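PDB 6SKY: Serine/threonine-protein kinase Tel1 from Chaetomium thermophilum, which phosphorylates serine and threonine residues of proteins using ATP, and probably acts as a DNA damage sensor that activates checkpoint signaling. Local coordinates for residues A[2792-2803]-A[2933-2944]. Sequence-based numbering, arbitrary orientation.
Sequences VPELVPFRLTRD and LAVLYSGWAAYA
Leu2933 begins the contact, its CD2 lying 4.2 Å from Val2796 CG1. Leu2936 then splits its branches. CD1 meets both methyls of Val2796, while CD2 lies 3.8 Å from Glu2794 CA. Tyr2937 starts a type I turn ending at Trp2940, and its CB packs on Val2792 CB.

The Trp2940 indole is sandwiched. Leu2936 CD1 lies toward the rim of one face. Over the other sits the Arg2799 guanidinium in a cation-pi contact, planes tilted by 37°. Arg2799 CG is anti to the backbone N (chi1 -175°), which lays CG against Trp2940 CH2; the extended chain beyond carries the guanidinium over the ring. NH2 also gives a hydrogen bond to Arg2761 O, which helps hold it there. Were Trp2940 an alanine, a gap would probably open beside Leu2936 and Arg2799 would lose its aromatic face, keeping the Arg2761 bond.

Tyr2943 O accepts a nearly straight bond from Arg2802 NH2 (2.7 Å, 168°). At the C-terminal carboxylate, Ala2944 O takes a 2.7 Å bond from Thr2801 OG1, the N-cap of helix 2802-2806. Asp2803 N gives OXT a weak one at 3.4 Å. Asp2803 OD1, bonded to His2678 NE2, is also close to OXT.

Thus the FATC C-terminus packs on the end of the activation loop that follows magnesium-binding Asp2779, as in related kinases. The helix end and Thr2801 probably favour the terminal charge, while the Asp2803 carboxylate probably opposes it.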
loop_
_atom_site.group_PDB
_atom_site.type_symbol
_atom_site.label_atom_id
_atom_site.label_comp_id
_atom_site.label_asym_id
_atom_site.label_seq_id
_atom_site.Cartn_x
_atom_site.Cartn_y
_atom_site.Cartn_z
ATOM N N VAL A 2792 -40.945 -14.740 8.151
ATOM C CA VAL A 2792 -40.443 -13.513 8.761
ATOM C C VAL A 2792 -38.927 -13.535 8.639
ATOM O O VAL A 2792 -38.254 -14.144 9.478
ATOM C CB VAL A 2792 -40.882 -13.390 10.224
ATOM C CG1 VAL A 2792 -40.733 -11.971 10.694
ATOM C CG2 VAL A 2792 -42.301 -13.848 10.381
ATOM N N PRO A 2793 -38.352 -12.891 7.632
ATOM C CA PRO A 2793 -36.947 -13.130 7.299
ATOM C C PRO A 2793 -35.991 -12.682 8.395
ATOM O O PRO A 2793 -36.303 -11.831 9.226
ATOM C CB PRO A 2793 -36.746 -12.298 6.031
ATOM C CG PRO A 2793 -38.099 -12.018 5.532
ATOM C CD PRO A 2793 -38.975 -11.936 6.712
ATOM N N GLU A 2794 -34.805 -13.283 8.383
ATOM C CA GLU A 2794 -33.701 -12.896 9.258
ATOM C C GLU A 2794 -32.758 -12.026 8.443
ATOM O O GLU A 2794 -31.932 -12.535 7.687
ATOM C CB GLU A 2794 -32.978 -14.119 9.809
ATOM C CG GLU A 2794 -33.815 -15.000 10.708
ATOM C CD GLU A 2794 -33.120 -16.297 11.065
ATOM O OE1 GLU A 2794 -31.981 -16.510 10.607
ATOM O OE2 GLU A 2794 -33.716 -17.110 11.799
ATOM N N LEU A 2795 -32.870 -10.715 8.606
ATOM C CA LEU A 2795 -32.162 -9.755 7.772
ATOM C C LEU A 2795 -31.012 -9.079 8.511
ATOM O O LEU A 2795 -30.741 -7.898 8.310
ATOM C CB LEU A 2795 -33.132 -8.712 7.229
ATOM C CG LEU A 2795 -34.332 -9.252 6.449
ATOM C CD1 LEU A 2795 -35.309 -8.145 6.152
ATOM C CD2 LEU A 2795 -33.900 -9.925 5.168
ATOM N N VAL A 2796 -30.316 -9.819 9.366
ATOM C CA VAL A 2796 -29.134 -9.308 10.053
ATOM C C VAL A 2796 -27.958 -10.196 9.680
ATOM O O VAL A 2796 -28.146 -11.395 9.450
ATOM C CB VAL A 2796 -29.333 -9.267 11.573
ATOM C CG1 VAL A 2796 -30.251 -8.145 11.955
ATOM C CG2 VAL A 2796 -29.880 -10.583 12.059
ATOM N N PRO A 2797 -26.737 -9.668 9.605
ATOM C CA PRO A 2797 -25.604 -10.524 9.245
ATOM C C PRO A 2797 -25.205 -11.491 10.342
ATOM O O PRO A 2797 -24.707 -12.580 10.041
ATOM C CB PRO A 2797 -24.495 -9.513 8.945
ATOM C CG PRO A 2797 -24.873 -8.319 9.684
ATOM C CD PRO A 2797 -26.347 -8.259 9.703
ATOM N N PHE A 2798 -25.406 -11.125 11.601
ATOM C CA PHE A 2798 -25.080 -11.970 12.737
ATOM C C PHE A 2798 -25.812 -11.415 13.946
ATOM O O PHE A 2798 -26.451 -10.368 13.875
ATOM C CB PHE A 2798 -23.569 -12.045 12.969
ATOM C CG PHE A 2798 -22.850 -10.738 12.807
ATOM C CD1 PHE A 2798 -22.165 -10.451 11.649
ATOM C CD2 PHE A 2798 -22.837 -9.808 13.820
ATOM C CE1 PHE A 2798 -21.505 -9.268 11.508
ATOM C CE2 PHE A 2798 -22.178 -8.631 13.671
ATOM C CZ PHE A 2798 -21.511 -8.363 12.520
ATOM N N ARG A 2799 -25.717 -12.129 15.060
ATOM C CA ARG A 2799 -26.395 -11.734 16.291
ATOM C C ARG A 2799 -25.503 -10.791 17.085
ATOM O O ARG A 2799 -24.434 -11.183 17.551
ATOM C CB ARG A 2799 -26.768 -12.951 17.125
ATOM C CG ARG A 2799 -27.566 -12.585 18.331
ATOM C CD ARG A 2799 -28.027 -13.780 19.096
ATOM N NE ARG A 2799 -28.985 -13.388 20.111
ATOM C CZ ARG A 2799 -30.293 -13.496 19.975
ATOM N NH1 ARG A 2799 -31.094 -13.100 20.937
ATOM N NH2 ARG A 2799 -30.796 -14.008 18.881
ATOM N N LEU A 2800 -25.935 -9.544 17.217
ATOM C CA LEU A 2800 -25.222 -8.523 17.971
ATOM C C LEU A 2800 -26.212 -7.697 18.776
ATOM O O LEU A 2800 -26.231 -6.471 18.706
ATOM C CB LEU A 2800 -24.394 -7.638 17.048
ATOM C CG LEU A 2800 -23.173 -6.927 17.608
ATOM C CD1 LEU A 2800 -22.190 -7.926 18.126
ATOM C CD2 LEU A 2800 -22.542 -6.102 16.526
ATOM N N THR A 2801 -27.083 -8.364 19.521
ATOM C CA THR A 2801 -28.081 -7.662 20.310
ATOM C C THR A 2801 -27.414 -6.909 21.460
ATOM O O THR A 2801 -26.197 -6.897 21.605
ATOM C CB THR A 2801 -29.127 -8.641 20.820
ATOM O OG1 THR A 2801 -28.546 -9.501 21.798
ATOM C CG2 THR A 2801 -29.629 -9.478 19.689
ATOM N N ARG A 2802 -28.222 -6.245 22.282
ATOM C CA ARG A 2802 -27.661 -5.449 23.368
ATOM C C ARG A 2802 -27.012 -6.316 24.432
ATOM O O ARG A 2802 -26.064 -5.881 25.088
ATOM C CB ARG A 2802 -28.738 -4.579 24.002
ATOM C CG ARG A 2802 -29.224 -3.449 23.142
ATOM C CD ARG A 2802 -30.408 -2.788 23.794
ATOM N NE ARG A 2802 -31.387 -3.776 24.220
ATOM C CZ ARG A 2802 -32.182 -3.626 25.267
ATOM N NH1 ARG A 2802 -32.109 -2.529 25.995
ATOM N NH2 ARG A 2802 -33.036 -4.577 25.591
ATOM N N ASP A 2803 -27.500 -7.540 24.616
ATOM C CA ASP A 2803 -26.894 -8.437 25.584
ATOM C C ASP A 2803 -25.580 -9.018 25.091
ATOM O O ASP A 2803 -24.681 -9.247 25.895
ATOM C CB ASP A 2803 -27.856 -9.562 25.938
ATOM C CG ASP A 2803 -28.598 -9.302 27.223
ATOM O OD1 ASP A 2803 -29.757 -8.849 27.176
ATOM O OD2 ASP A 2803 -28.016 -9.536 28.292
ATOM N N LEU A 2933 -33.605 -4.819 13.792
ATOM C CA LEU A 2933 -33.911 -5.707 14.896
ATOM C C LEU A 2933 -35.383 -5.698 15.258
ATOM O O LEU A 2933 -35.847 -6.630 15.916
ATOM C CB LEU A 2933 -33.080 -5.325 16.117
ATOM C CG LEU A 2933 -31.571 -5.525 16.032
ATOM C CD1 LEU A 2933 -30.933 -4.997 17.272
ATOM C CD2 LEU A 2933 -31.237 -6.977 15.876
ATOM N N ALA A 2934 -36.126 -4.681 14.846
ATOM C CA ALA A 2934 -37.525 -4.587 15.226
ATOM C C ALA A 2934 -38.426 -5.453 14.371
ATOM O O ALA A 2934 -39.543 -5.759 14.793
ATOM C CB ALA A 2934 -37.992 -3.141 15.144
ATOM N N VAL A 2935 -37.972 -5.855 13.193
ATOM C CA VAL A 2935 -38.762 -6.655 12.273
ATOM C C VAL A 2935 -38.262 -8.097 12.215
ATOM O O VAL A 2935 -38.582 -8.825 11.286
ATOM C CB VAL A 2935 -38.791 -6.019 10.878
ATOM C CG1 VAL A 2935 -39.407 -4.655 10.955
ATOM C CG2 VAL A 2935 -37.404 -5.925 10.328
ATOM N N LEU A 2936 -37.479 -8.518 13.198
ATOM C CA LEU A 2936 -37.074 -9.905 13.291
ATOM C C LEU A 2936 -38.147 -10.717 14.000
ATOM O O LEU A 2936 -38.973 -10.186 14.740
ATOM C CB LEU A 2936 -35.745 -10.033 14.029
ATOM C CG LEU A 2936 -34.495 -9.590 13.282
ATOM C CD1 LEU A 2936 -33.317 -9.634 14.190
ATOM C CD2 LEU A 2936 -34.254 -10.477 12.113
ATOM N N TYR A 2937 -38.129 -12.021 13.755
ATOM C CA TYR A 2937 -39.095 -12.919 14.366
ATOM C C TYR A 2937 -38.983 -12.876 15.883
ATOM O O TYR A 2937 -37.907 -12.662 16.440
ATOM C CB TYR A 2937 -38.872 -14.337 13.856
ATOM C CG TYR A 2937 -39.816 -15.354 14.420
ATOM C CD1 TYR A 2937 -41.180 -15.192 14.311
ATOM C CD2 TYR A 2937 -39.343 -16.493 15.038
ATOM C CE1 TYR A 2937 -42.042 -16.120 14.820
ATOM C CE2 TYR A 2937 -40.197 -17.425 15.543
ATOM C CZ TYR A 2937 -41.546 -17.233 15.434
ATOM O OH TYR A 2937 -42.407 -18.166 15.945
ATOM N N SER A 2938 -40.112 -13.085 16.558
ATOM C CA SER A 2938 -40.148 -12.919 18.006
ATOM C C SER A 2938 -39.389 -14.017 18.733
ATOM O O SER A 2938 -38.909 -13.796 19.847
ATOM C CB SER A 2938 -41.588 -12.878 18.490
ATOM O OG SER A 2938 -42.159 -14.166 18.470
ATOM N N GLY A 2939 -39.283 -15.206 18.142
ATOM C CA GLY A 2939 -38.510 -16.267 18.756
ATOM C C GLY A 2939 -37.019 -16.050 18.679
ATOM O O GLY A 2939 -36.276 -16.640 19.462
ATOM N N TRP A 2940 -36.574 -15.248 17.721
ATOM C CA TRP A 2940 -35.233 -14.679 17.646
ATOM C C TRP A 2940 -35.240 -13.512 18.609
ATOM O O TRP A 2940 -35.605 -12.398 18.248
ATOM C CB TRP A 2940 -34.956 -14.222 16.223
ATOM C CG TRP A 2940 -33.548 -14.148 15.758
ATOM C CD1 TRP A 2940 -32.927 -15.026 14.943
ATOM C CD2 TRP A 2940 -32.609 -13.105 16.011
ATOM N NE1 TRP A 2940 -31.654 -14.619 14.688
ATOM C CE2 TRP A 2940 -31.434 -13.434 15.334
ATOM C CE3 TRP A 2940 -32.644 -11.930 16.756
ATOM C CZ2 TRP A 2940 -30.306 -12.637 15.381
ATOM C CZ3 TRP A 2940 -31.526 -11.145 16.799
ATOM C CH2 TRP A 2940 -30.374 -11.500 16.119
ATOM N N ALA A 2941 -34.869 -13.755 19.858
ATOM C CA ALA A 2941 -35.134 -12.750 20.878
ATOM C C ALA A 2941 -34.241 -11.535 20.703
ATOM O O ALA A 2941 -33.141 -11.481 21.254
ATOM C CB ALA A 2941 -34.936 -13.343 22.267
ATOM N N ALA A 2942 -34.710 -10.542 19.955
ATOM C CA ALA A 2942 -33.869 -9.395 19.657
ATOM C C ALA A 2942 -33.882 -8.376 20.779
ATOM O O ALA A 2942 -32.906 -7.642 20.953
ATOM C CB ALA A 2942 -34.315 -8.746 18.354
ATOM N N TYR A 2943 -34.979 -8.302 21.531
ATOM C CA TYR A 2943 -35.022 -7.440 22.704
ATOM C C TYR A 2943 -33.944 -7.828 23.700
ATOM O O TYR A 2943 -33.364 -6.967 24.365
ATOM C CB TYR A 2943 -36.399 -7.516 23.353
ATOM C CG TYR A 2943 -36.833 -8.922 23.646
ATOM C CD1 TYR A 2943 -36.557 -9.508 24.856
ATOM C CD2 TYR A 2943 -37.501 -9.669 22.700
ATOM C CE1 TYR A 2943 -36.929 -10.789 25.120
ATOM C CE2 TYR A 2943 -37.880 -10.956 22.958
ATOM C CZ TYR A 2943 -37.592 -11.509 24.172
ATOM O OH TYR A 2943 -37.968 -12.796 24.447
ATOM N N ALA A 2944 -33.658 -9.118 23.812
ATOM C CA ALA A 2944 -32.658 -9.614 24.737
ATOM C C ALA A 2944 -31.291 -9.147 24.307
ATOM O O ALA A 2944 -30.581 -9.852 23.595
ATOM C CB ALA A 2944 -32.699 -11.118 24.811
ATOM O OXT ALA A 2944 -30.867 -8.052 24.668
#